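Long-range contact in globin III, extracellular (Lumbricus terrestris, PDB 1X9F), which probably carries oxygen as a haem-bound globin chain of the giant extracellular erythrocruorin of the earthworm: residues Leu39-Leu53 against Glu106-Leu120. Sequence-based numbering, arbitrary orientation.
Unlike the reference sequence in segment 39-53: Glu49 (reference Asp). With HEM (protoporphyrin IX containing Fe), chain R; CMO (carbon monoxide), chain S.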
ATOM      1  N   LEU C  39      22.262   4.847  32.524  1.00 30.17           N
ATOM      2  CA  LEU C  39      22.269   3.507  33.124  1.00 29.77           C
ATOM      3  C   LEU C  39      23.026   3.429  34.447  1.00 28.03           C
ATOM      4  O   LEU C  39      22.473   2.974  35.450  1.00 27.05           O
ATOM      5  CB  LEU C  39      22.813   2.464  32.140  1.00 29.28           C
ATOM      6  CG  LEU C  39      22.058   2.292  30.818  1.00 29.79           C
ATOM      7  CD1 LEU C  39      22.873   1.455  29.840  1.00 28.05           C
ATOM      8  CD2 LEU C  39      20.663   1.700  31.019  1.00 24.23           C
ATOM      9  N   LEU C  40      24.280   3.865  34.456  1.00 28.09           N
ATOM     10  CA  LEU C  40      25.092   3.767  35.665  1.00 30.05           C
ATOM     11  C   LEU C  40      24.572   4.688  36.761  1.00 31.47           C
ATOM     12  O   LEU C  40      24.524   4.305  37.936  1.00 28.83           O
ATOM     13  CB  LEU C  40      26.558   4.056  35.351  1.00 31.47           C
ATOM     14  CG  LEU C  40      27.214   3.043  34.412  1.00 29.31           C
ATOM     15  CD1 LEU C  40      28.620   3.502  34.056  1.00 31.96           C
ATOM     16  CD2 LEU C  40      27.256   1.645  35.038  1.00 28.77           C
ATOM     17  N   THR C  41      24.171   5.895  36.372  1.00 33.69           N
ATOM     18  CA  THR C  41      23.562   6.841  37.306  1.00 36.06           C
ATOM     19  C   THR C  41      22.366   6.223  38.036  1.00 36.72           C
ATOM     20  O   THR C  41      22.260   6.328  39.263  1.00 38.90           O
ATOM     21  CB  THR C  41      23.169   8.136  36.560  1.00 35.23           C
ATOM     22  OG1 THR C  41      24.265   9.058  36.617  1.00 37.61           O
ATOM     23  CG2 THR C  41      22.041   8.888  37.277  1.00 38.42           C
ATOM     24  N   LYS C  42      21.483   5.575  37.275  1.00 36.24           N
ATOM     25  CA  LYS C  42      20.319   4.889  37.824  1.00 37.49           C
ATOM     26  C   LYS C  42      20.764   3.731  38.717  1.00 36.60           C
ATOM     27  O   LYS C  42      20.171   3.490  39.774  1.00 35.53           O
ATOM     28  CB  LYS C  42      19.409   4.395  36.689  1.00 39.86           C
ATOM     29  CG  LYS C  42      18.105   3.709  37.121  1.00 45.31           C
ATOM     30  CD  LYS C  42      17.008   4.696  37.530  1.00 52.44           C
ATOM     31  CE  LYS C  42      15.677   3.979  37.792  1.00 50.99           C
ATOM     32  NZ  LYS C  42      15.769   2.955  38.891  1.00 48.20           N
ATOM     33  N   LEU C  43      21.817   3.033  38.296  1.00 35.99           N
ATOM     34  CA  LEU C  43      22.373   1.948  39.094  1.00 33.56           C
ATOM     35  C   LEU C  43      22.828   2.451  40.459  1.00 34.84           C
ATOM     36  O   LEU C  43      22.485   1.850  41.479  1.00 37.19           O
ATOM     37  CB  LEU C  43      23.520   1.243  38.364  1.00 29.64           C
ATOM     38  CG  LEU C  43      24.195   0.089  39.123  1.00 25.19           C
ATOM     39  CD1 LEU C  43      23.261  -1.127  39.263  1.00 25.25           C
ATOM     40  CD2 LEU C  43      25.473  -0.327  38.412  1.00 23.16           C
ATOM     41  N   ALA C  44      23.585   3.548  40.477  1.00 35.83           N
ATOM     42  CA  ALA C  44      24.091   4.119  41.730  1.00 38.69           C
ATOM     43  C   ALA C  44      22.962   4.654  42.616  1.00 40.60           C
ATOM     44  O   ALA C  44      23.023   4.542  43.843  1.00 40.39           O
ATOM     45  CB  ALA C  44      25.121   5.209  41.449  1.00 36.97           C
ATOM     46  N   LYS C  45      21.938   5.224  41.981  1.00 42.14           N
ATOM     47  CA  LYS C  45      20.739   5.685  42.675  1.00 44.27           C
ATOM     48  C   LYS C  45      20.090   4.559  43.474  1.00 45.52           C
ATOM     49  O   LYS C  45      19.701   4.760  44.624  1.00 47.53           O
ATOM     50  CB  LYS C  45      19.723   6.240  41.669  1.00 45.40           C
ATOM     51  CG  LYS C  45      18.532   6.968  42.304  1.00 49.28           C
ATOM     52  CD  LYS C  45      18.672   8.495  42.247  1.00 56.24           C
ATOM     53  CE  LYS C  45      19.957   9.006  42.921  1.00 63.41           C
ATOM     54  NZ  LYS C  45      20.119  10.490  42.751  1.00 67.88           N
ATOM     55  N   ASP C  46      19.981   3.381  42.862  1.00 46.67           N
ATOM     56  CA  ASP C  46      19.323   2.230  43.490  1.00 47.37           C
ATOM     57  C   ASP C  46      20.192   1.505  44.505  1.00 45.89           C
ATOM     58  O   ASP C  46      19.683   0.954  45.487  1.00 45.73           O
ATOM     59  CB  ASP C  46      18.861   1.223  42.435  1.00 49.15           C
ATOM     60  CG  ASP C  46      17.802   1.785  41.512  1.00 53.16           C
ATOM     61  OD1 ASP C  46      17.476   1.115  40.512  1.00 57.39           O
ATOM     62  OD2 ASP C  46      17.237   2.886  41.697  1.00 61.85           O
ATOM     63  N   ILE C  47      21.496   1.469  44.256  1.00 45.79           N
ATOM     64  CA  ILE C  47      22.419   0.793  45.157  1.00 45.82           C
ATOM     65  C   ILE C  47      23.573   1.746  45.473  1.00 47.99           C
ATOM     66  O   ILE C  47      24.596   1.724  44.784  1.00 47.35           O
ATOM     67  CB  ILE C  47      22.942  -0.525  44.528  1.00 45.30           C
ATOM     68  CG1 ILE C  47      21.782  -1.399  44.033  1.00 39.81           C
ATOM     69  CG2 ILE C  47      23.803  -1.302  45.542  1.00 44.56           C
ATOM     70  CD1 ILE C  47      22.233  -2.664  43.293  1.00 33.61           C
ATOM     71  N   PRO C  48      23.414   2.563  46.519  1.00 50.00           N
ATOM     72  CA  PRO C  48      24.317   3.699  46.785  1.00 50.18           C
ATOM     73  C   PRO C  48      25.801   3.334  46.870  1.00 49.62           C
ATOM     74  O   PRO C  48      26.658   4.158  46.523  1.00 49.71           O
ATOM     75  CB  PRO C  48      23.828   4.226  48.140  1.00 51.66           C
ATOM     76  CG  PRO C  48      23.067   3.074  48.754  1.00 51.01           C
ATOM     77  CD  PRO C  48      22.379   2.436  47.561  1.00 50.33           C
ATOM     78  N   GLU C  49      26.096   2.115  47.323  1.00 48.62           N
ATOM     79  CA  GLU C  49      27.476   1.645  47.422  1.00 49.91           C
ATOM     80  C   GLU C  49      28.183   1.679  46.059  1.00 48.80           C
ATOM     81  O   GLU C  49      29.414   1.731  45.998  1.00 50.58           O
ATOM     82  CB  GLU C  49      27.544   0.237  48.037  1.00 49.65           C
ATOM     83  CG  GLU C  49      27.088  -0.867  47.090  1.00 55.81           C
ATOM     84  CD  GLU C  49      27.378  -2.272  47.592  1.00 62.17           C
ATOM     85  OE1 GLU C  49      28.553  -2.583  47.899  1.00 64.14           O
ATOM     86  OE2 GLU C  49      26.423  -3.087  47.657  1.00 58.55           O
ATOM     87  N   VAL C  50      27.397   1.659  44.980  1.00 46.81           N
ATOM     88  CA  VAL C  50      27.929   1.715  43.612  1.00 44.85           C
ATOM     89  C   VAL C  50      28.702   3.009  43.340  1.00 43.78           C
ATOM     90  O   VAL C  50      29.705   2.987  42.623  1.00 43.62           O
ATOM     91  CB  VAL C  50      26.819   1.467  42.543  1.00 44.62           C
ATOM     92  CG1 VAL C  50      27.261   1.903  41.156  1.00 43.90           C
ATOM     93  CG2 VAL C  50      26.428  -0.004  42.517  1.00 43.86           C
ATOM     94  N   ASN C  51      28.253   4.121  43.917  1.00 41.66           N
ATOM     95  CA  ASN C  51      28.980   5.382  43.780  1.00 42.15           C
ATOM     96  C   ASN C  51      30.444   5.277  44.180  1.00 42.21           C
ATOM     97  O   ASN C  51      31.300   5.913  43.567  1.00 43.94           O
ATOM     98  CB  ASN C  51      28.306   6.492  44.576  1.00 42.58           C
ATOM     99  CG  ASN C  51      27.166   7.124  43.824  1.00 45.07           C
ATOM    100  OD1 ASN C  51      27.354   7.679  42.740  1.00 47.32           O
ATOM    101  ND2 ASN C  51      25.967   7.046  44.391  1.00 45.99           N
ATOM    102  N   ASP C  52      30.726   4.479  45.208  1.00 41.47           N
ATOM    103  CA  ASP C  52      32.099   4.267  45.662  1.00 43.34           C
ATOM    104  C   ASP C  52      32.906   3.494  44.622  1.00 40.78           C
ATOM    105  O   ASP C  52      34.073   3.815  44.374  1.00 39.66           O
ATOM    106  CB  ASP C  52      32.127   3.545  47.021  1.00 44.50           C
ATOM    107  CG  ASP C  52      31.414   4.332  48.119  1.00 54.15           C
ATOM    108  OD1 ASP C  52      31.421   3.868  49.281  1.00 54.35           O
ATOM    109  OD2 ASP C  52      30.816   5.415  47.920  1.00 60.88           O
ATOM    110  N   LEU C  53      32.272   2.493  44.011  1.00 38.20           N
ATOM    111  CA  LEU C  53      32.909   1.643  42.999  1.00 35.49           C
ATOM    112  C   LEU C  53      33.394   2.441  41.790  1.00 34.02           C
ATOM    113  O   LEU C  53      34.375   2.067  41.144  1.00 33.39           O
ATOM    114  CB  LEU C  53      31.943   0.535  42.562  1.00 34.66           C
ATOM    115  CG  LEU C  53      31.419  -0.365  43.686  1.00 35.37           C
ATOM    116  CD1 LEU C  53      30.137  -1.067  43.270  1.00 29.75           C
ATOM    117  CD2 LEU C  53      32.472  -1.374  44.099  1.00 33.27           C
ATOM    118  N   GLU C 106      37.158  -4.681  43.987  1.00 49.23           N
ATOM    119  CA  GLU C 106      36.474  -5.007  45.243  1.00 48.80           C
ATOM    120  C   GLU C 106      35.167  -4.228  45.411  1.00 45.83           C
ATOM    121  O   GLU C 106      35.099  -3.032  45.117  1.00 43.64           O
ATOM    122  CB  GLU C 106      37.390  -4.752  46.443  1.00 51.16           C
ATOM    123  CG  GLU C 106      37.964  -3.342  46.506  1.00 62.12           C
ATOM    124  CD  GLU C 106      38.174  -2.833  47.921  1.00 73.75           C
ATOM    125  OE1 GLU C 106      38.342  -1.606  48.088  1.00 76.99           O
ATOM    126  OE2 GLU C 106      38.172  -3.647  48.871  1.00 76.87           O
ATOM    127  N   GLY C 107      34.139  -4.922  45.891  1.00 43.38           N
ATOM    128  CA  GLY C 107      32.828  -4.320  46.106  1.00 42.23           C
ATOM    129  C   GLY C 107      31.820  -4.700  45.042  1.00 40.95           C
ATOM    130  O   GLY C 107      30.640  -4.892  45.342  1.00 40.73           O
ATOM    131  N   VAL C 108      32.284  -4.799  43.799  1.00 41.63           N
ATOM    132  CA  VAL C 108      31.431  -5.172  42.675  1.00 41.21           C
ATOM    133  C   VAL C 108      30.900  -6.580  42.921  1.00 40.76           C
ATOM    134  O   VAL C 108      31.680  -7.518  43.082  1.00 40.74           O
ATOM    135  CB  VAL C 108      32.208  -5.107  41.338  1.00 40.76           C
ATOM    136  CG1 VAL C 108      31.405  -5.727  40.197  1.00 42.00           C
ATOM    137  CG2 VAL C 108      32.574  -3.669  41.009  1.00 38.02           C
ATOM    138  N   GLN C 109      29.582  -6.728  42.974  1.00 41.57           N
ATOM    139  CA  GLN C 109      28.999  -8.025  43.309  1.00 42.71           C
ATOM    140  C   GLN C 109      27.839  -8.419  42.400  1.00 41.18           C
ATOM    141  O   GLN C 109      27.231  -7.566  41.749  1.00 42.44           O
ATOM    142  CB  GLN C 109      28.591  -8.070  44.791  1.00 43.66           C
ATOM    143  CG  GLN C 109      27.733  -6.897  45.235  1.00 49.74           C
ATOM    144  CD  GLN C 109      27.690  -6.730  46.741  1.00 54.23           C
ATOM    145  OE1 GLN C 109      28.663  -6.283  47.355  1.00 49.49           O
ATOM    146  NE2 GLN C 109      26.556  -7.069  47.341  1.00 56.56           N
ATOM    147  N   LYS C 110      27.541  -9.716  42.362  1.00 39.00           N
ATOM    148  CA  LYS C 110      26.484 -10.243  41.499  1.00 38.07           C
ATOM    149  C   LYS C 110      25.180  -9.447  41.552  1.00 37.56           C
ATOM    150  O   LYS C 110      24.525  -9.268  40.523  1.00 39.32           O
ATOM    151  CB  LYS C 110      26.220 -11.718  41.798  1.00 36.96           C
ATOM    152  CG  LYS C 110      27.298 -12.636  41.251  1.00 39.51           C
ATOM    153  CD  LYS C 110      26.999 -14.089  41.540  1.00 44.39           C
ATOM    154  CE  LYS C 110      28.200 -14.953  41.191  1.00 48.34           C
ATOM    155  NZ  LYS C 110      27.895 -16.402  41.397  1.00 53.05           N
ATOM    156  N   ALA C 111      24.818  -8.964  42.741  1.00 37.78           N
ATOM    157  CA  ALA C 111      23.565  -8.229  42.938  1.00 37.10           C
ATOM    158  C   ALA C 111      23.503  -6.973  42.077  1.00 35.39           C
ATOM    159  O   ALA C 111      22.432  -6.584  41.608  1.00 36.21           O
ATOM    160  CB  ALA C 111      23.379  -7.879  44.410  1.00 37.02           C
ATOM    161  N   HIS C 112      24.658  -6.347  41.875  1.00 34.35           N
ATOM    162  CA  HIS C 112      24.757  -5.149  41.057  1.00 33.45           C
ATOM    163  C   HIS C 112      24.414  -5.453  39.599  1.00 32.81           C
ATOM    164  O   HIS C 112      23.738  -4.663  38.937  1.00 33.32           O
ATOM    165  CB  HIS C 112      26.169  -4.575  41.110  1.00 33.54           C
ATOM    166  CG  HIS C 112      26.621  -4.137  42.470  1.00 36.81           C
ATOM    167  ND1 HIS C 112      27.955  -4.005  42.786  1.00 37.79           N
ATOM    168  CD2 HIS C 112      25.934  -3.774  43.581  1.00 41.45           C
ATOM    169  CE1 HIS C 112      28.074  -3.581  44.030  1.00 39.51           C
ATOM    170  NE2 HIS C 112      26.863  -3.434  44.537  1.00 40.90           N
ATOM    171  N   PHE C 113      24.893  -6.594  39.105  1.00 31.04           N
ATOM    172  CA  PHE C 113      24.625  -7.005  37.733  1.00 30.27           C
ATOM    173  C   PHE C 113      23.176  -7.411  37.506  1.00 31.55           C
ATOM    174  O   PHE C 113      22.663  -7.276  36.393  1.00 31.85           O
ATOM    175  CB  PHE C 113      25.572  -8.125  37.319  1.00 29.59           C
ATOM    176  CG  PHE C 113      26.902  -7.634  36.836  1.00 30.79           C
ATOM    177  CD1 PHE C 113      27.882  -7.237  37.739  1.00 31.00           C
ATOM    178  CD2 PHE C 113      27.173  -7.561  35.473  1.00 30.43           C
ATOM    179  CE1 PHE C 113      29.119  -6.773  37.293  1.00 32.80           C
ATOM    180  CE2 PHE C 113      28.403  -7.103  35.018  1.00 29.81           C
ATOM    181  CZ  PHE C 113      29.380  -6.707  35.931  1.00 28.95           C
ATOM    182  N   LYS C 114      22.513  -7.903  38.550  1.00 31.99           N
ATOM    183  CA  LYS C 114      21.097  -8.237  38.435  1.00 32.84           C
ATOM    184  C   LYS C 114      20.254  -6.977  38.318  1.00 31.45           C
ATOM    185  O   LYS C 114      19.261  -6.951  37.589  1.00 32.98           O
ATOM    186  CB  LYS C 114      20.623  -9.076  39.618  1.00 33.98           C
ATOM    187  CG  LYS C 114      19.145  -9.431  39.542  1.00 38.60           C
ATOM    188  CD  LYS C 114      18.766 -10.361  40.669  1.00 44.31           C
ATOM    189  CE  LYS C 114      17.287 -10.678  40.624  1.00 48.37           C
ATOM    190  NZ  LYS C 114      16.936 -11.678  41.704  1.00 53.64           N
ATOM    191  N   LYS C 115      20.668  -5.938  39.033  1.00 29.75           N
ATOM    192  CA  LYS C 115      20.000  -4.653  38.982  1.00 29.95           C
ATOM    193  C   LYS C 115      20.232  -3.991  37.631  1.00 28.38           C
ATOM    194  O   LYS C 115      19.296  -3.483  37.014  1.00 29.41           O
ATOM    195  CB  LYS C 115      20.523  -3.755  40.100  1.00 30.18           C
ATOM    196  CG  LYS C 115      19.434  -3.165  40.962  1.00 30.87           C
ATOM    197  CD  LYS C 115      18.397  -2.443  40.128  1.00 32.04           C
ATOM    198  CE  LYS C 115      17.194  -2.056  40.969  1.00 40.50           C
ATOM    199  NZ  LYS C 115      16.550  -3.244  41.620  1.00 46.13           N
ATOM    200  N   PHE C 116      21.484  -4.005  37.181  1.00 28.50           N
ATOM    201  CA  PHE C 116      21.840  -3.447  35.886  1.00 28.52           C
ATOM    202  C   PHE C 116      20.969  -4.033  34.776  1.00 28.61           C
ATOM    203  O   PHE C 116      20.427  -3.291  33.955  1.00 27.78           O
ATOM    204  CB  PHE C 116      23.324  -3.659  35.601  1.00 27.77           C
ATOM    205  CG  PHE C 116      23.836  -2.841  34.457  1.00 26.00           C
ATOM    206  CD1 PHE C 116      24.228  -3.454  33.273  1.00 25.19           C
ATOM    207  CD2 PHE C 116      23.906  -1.451  34.553  1.00 27.18           C
ATOM    208  CE1 PHE C 116      24.698  -2.699  32.199  1.00 27.52           C
ATOM    209  CE2 PHE C 116      24.371  -0.685  33.486  1.00 32.16           C
ATOM    210  CZ  PHE C 116      24.766  -1.312  32.304  1.00 27.68           C
ATOM    211  N   GLY C 117      20.810  -5.355  34.782  1.00 30.14           N
ATOM    212  CA  GLY C 117      19.908  -6.045  33.863  1.00 29.18           C
ATOM    213  C   GLY C 117      18.494  -5.495  33.851  1.00 29.51           C
ATOM    214  O   GLY C 117      17.896  -5.342  32.784  1.00 28.48           O
ATOM    215  N   GLU C 118      17.955  -5.203  35.034  1.00 30.67           N
ATOM    216  CA  GLU C 118      16.621  -4.618  35.144  1.00 30.93           C
ATOM    217  C   GLU C 118      16.609  -3.212  34.572  1.00 30.03           C
ATOM    218  O   GLU C 118      15.714  -2.868  33.800  1.00 32.66           O
ATOM    219  CB  GLU C 118      16.149  -4.568  36.595  1.00 30.87           C
ATOM    220  CG  GLU C 118      16.084  -5.915  37.291  1.00 33.13           C
ATOM    221  CD  GLU C 118      16.066  -5.783  38.804  1.00 42.29           C
ATOM    222  OE1 GLU C 118      16.079  -6.830  39.485  1.00 44.25           O
ATOM    223  OE2 GLU C 118      16.039  -4.641  39.316  1.00 45.00           O
ATOM    224  N   ILE C 119      17.595  -2.402  34.955  1.00 28.62           N
ATOM    225  CA  ILE C 119      17.703  -1.037  34.439  1.00 28.41           C
ATOM    226  C   ILE C 119      17.846  -1.043  32.912  1.00 28.47           C
ATOM    227  O   ILE C 119      17.231  -0.228  32.220  1.00 27.70           O
ATOM    228  CB  ILE C 119      18.865  -0.268  35.123  1.00 27.60           C
ATOM    229  CG1 ILE C 119      18.570  -0.074  36.612  1.00 21.64           C
ATOM    230  CG2 ILE C 119      19.093   1.092  34.451  1.00 26.66           C
ATOM    231  CD1 ILE C 119      19.768   0.350  37.434  1.00 26.20           C
ATOM    232  N   LEU C 120      18.639  -1.983  32.404  1.00 27.09           N
ATOM    233  CA  LEU C 120      18.888  -2.131  30.976  1.00 25.53           C
ATOM    234  C   LEU C 120      17.620  -2.558  30.239  1.00 24.66           C
ATOM    235  O   LEU C 120      17.332  -2.069  29.146  1.00 26.10           O
ATOM    236  CB  LEU C 120      20.011  -3.148  30.767  1.00 26.09           C
ATOM    237  CG  LEU C 120      20.836  -3.210  29.482  1.00 28.74           C
ATOM    238  CD1 LEU C 120      21.259  -1.833  28.990  1.00 28.66           C
ATOM    239  CD2 LEU C 120      22.054  -4.083  29.731  1.00 29.02           C
TER
HETATM  240  CHA HEM R 160      34.912  -1.173  34.236  1.00 29.00           C
HETATM  241  CHB HEM R 160      32.103  -3.360  30.863  1.00 30.82           C
HETATM  242  CHC HEM R 160      28.464  -3.807  34.083  1.00 31.01           C
HETATM  243  CHD HEM R 160      31.410  -1.946  37.546  1.00 25.92           C
HETATM  244  C1A HEM R 160      34.428  -1.703  32.945  1.00 30.17           C
HETATM  245  C2A HEM R 160      35.207  -1.619  31.793  1.00 26.95           C
HETATM  246  C3A HEM R 160      34.403  -2.263  30.749  1.00 26.59           C
HETATM  247  C4A HEM R 160      33.201  -2.644  31.510  1.00 27.12           C
HETATM  248  CMA HEM R 160      34.712  -2.480  29.290  1.00 27.67           C
HETATM  249  CAA HEM R 160      36.570  -1.000  31.638  1.00 28.76           C
HETATM  250  CBA HEM R 160      37.632  -2.083  31.662  1.00 28.19           C
HETATM  251  CGA HEM R 160      38.963  -1.410  31.458  1.00 30.10           C
HETATM  252  O1A HEM R 160      39.316  -1.126  30.294  1.00 35.26           O
HETATM  253  O2A HEM R 160      39.658  -1.159  32.464  1.00 32.20           O
HETATM  254  C1B HEM R 160      30.816  -3.683  31.471  1.00 27.32           C
HETATM  255  C2B HEM R 160      29.793  -4.237  30.709  1.00 32.61           C
HETATM  256  C3B HEM R 160      28.809  -4.314  31.638  1.00 32.12           C
HETATM  257  C4B HEM R 160      29.267  -3.860  32.856  1.00 27.91           C
HETATM  258  CMB HEM R 160      29.762  -4.631  29.250  1.00 28.34           C
HETATM  259  CAB HEM R 160      27.609  -4.843  31.385  1.00 29.10           C
HETATM  260  CBB HEM R 160      26.501  -5.354  30.775  1.00 33.25           C
HETATM  261  C1C HEM R 160      28.976  -3.302  35.368  1.00 29.06           C
HETATM  262  C2C HEM R 160      28.183  -3.269  36.503  1.00 28.59           C
HETATM  263  C3C HEM R 160      29.037  -2.764  37.448  1.00 32.08           C
HETATM  264  C4C HEM R 160      30.240  -2.492  36.837  1.00 29.13           C
HETATM  265  CMC HEM R 160      26.754  -3.717  36.674  1.00 24.18           C
HETATM  266  CAC HEM R 160      28.681  -2.473  38.859  1.00 38.80           C
HETATM  267  CBC HEM R 160      29.106  -3.135  40.015  1.00 37.95           C
HETATM  268  C1D HEM R 160      32.690  -1.551  36.939  1.00 24.37           C
HETATM  269  C2D HEM R 160      33.679  -0.912  37.684  1.00 28.38           C
HETATM  270  C3D HEM R 160      34.699  -0.677  36.789  1.00 26.57           C
HETATM  271  C4D HEM R 160      34.176  -1.221  35.513  1.00 26.76           C
HETATM  272  CMD HEM R 160      33.637  -0.574  39.157  1.00 23.61           C
HETATM  273  CAD HEM R 160      36.025  -0.013  37.042  1.00 26.00           C
HETATM  274  CBD HEM R 160      35.818   1.488  36.884  1.00 29.76           C
HETATM  275  CGD HEM R 160      37.173   2.123  37.012  1.00 33.11           C
HETATM  276  O1D HEM R 160      37.572   2.473  38.143  1.00 36.82           O
HETATM  277  O2D HEM R 160      37.840   2.259  35.969  1.00 38.03           O
HETATM  278  NA  HEM R 160      33.226  -2.335  32.826  1.00 25.97           N
HETATM  279  NB  HEM R 160      30.552  -3.426  32.783  1.00 28.48           N
HETATM  280  NC  HEM R 160      30.250  -2.842  35.539  1.00 24.87           N
HETATM  281  ND  HEM R 160      32.937  -1.755  35.620  1.00 29.23           N
HETATM  282 FE   HEM R 160      31.762  -2.619  34.204  1.00 25.72          FE
HETATM  283  C   CMO S1163      30.993  -0.450  33.769  1.00 30.61           C
HETATM  284  O   CMO S1163      30.180   0.457  33.791  1.00 37.65           O
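His112 donates from NE2 to Glu49 OE2 over 3.2 Å, a nearly straight bond (162°) that leaves close to the imidazole plane but meets the carboxylate from above its own plane. An imidazole suits this place because its edge can bond while its faces pack: Val50 CG2 makes a CH-pi contact over the centre of one face, and Gln109 CG covers the other. Leu53 lays CD1 against His112 CE1 and CD2 on the backbone of Gly107, where a side chain would clash. Replacing His112 with an alanine would probably leave Glu49 without its ring donor and open a gap beneath Val50. Further along, Leu43 and Ile119 interlock helix 39-46 with helix 110-120 as knobs into holes, the B/G helix packing of the globin fold. Leu43 forks at its tip: chi2 (69°) turns CD1 to His112 O, 3.6 Å away, and CD2 to the haem vinyl atom CAC. On the solvent side, salt bridges within each helix pair Lys42 with Asp46 and Lys115 with Glu118. Leu40, backed by helix 65-83, brings CD1 and CD2 each to 3.4 Å from the carbon monoxide O. His112 itself lines the haem pocket beside vinyl atom CBC, so its bond to Glu49 probably limits rotation of a ring that abuts the haem.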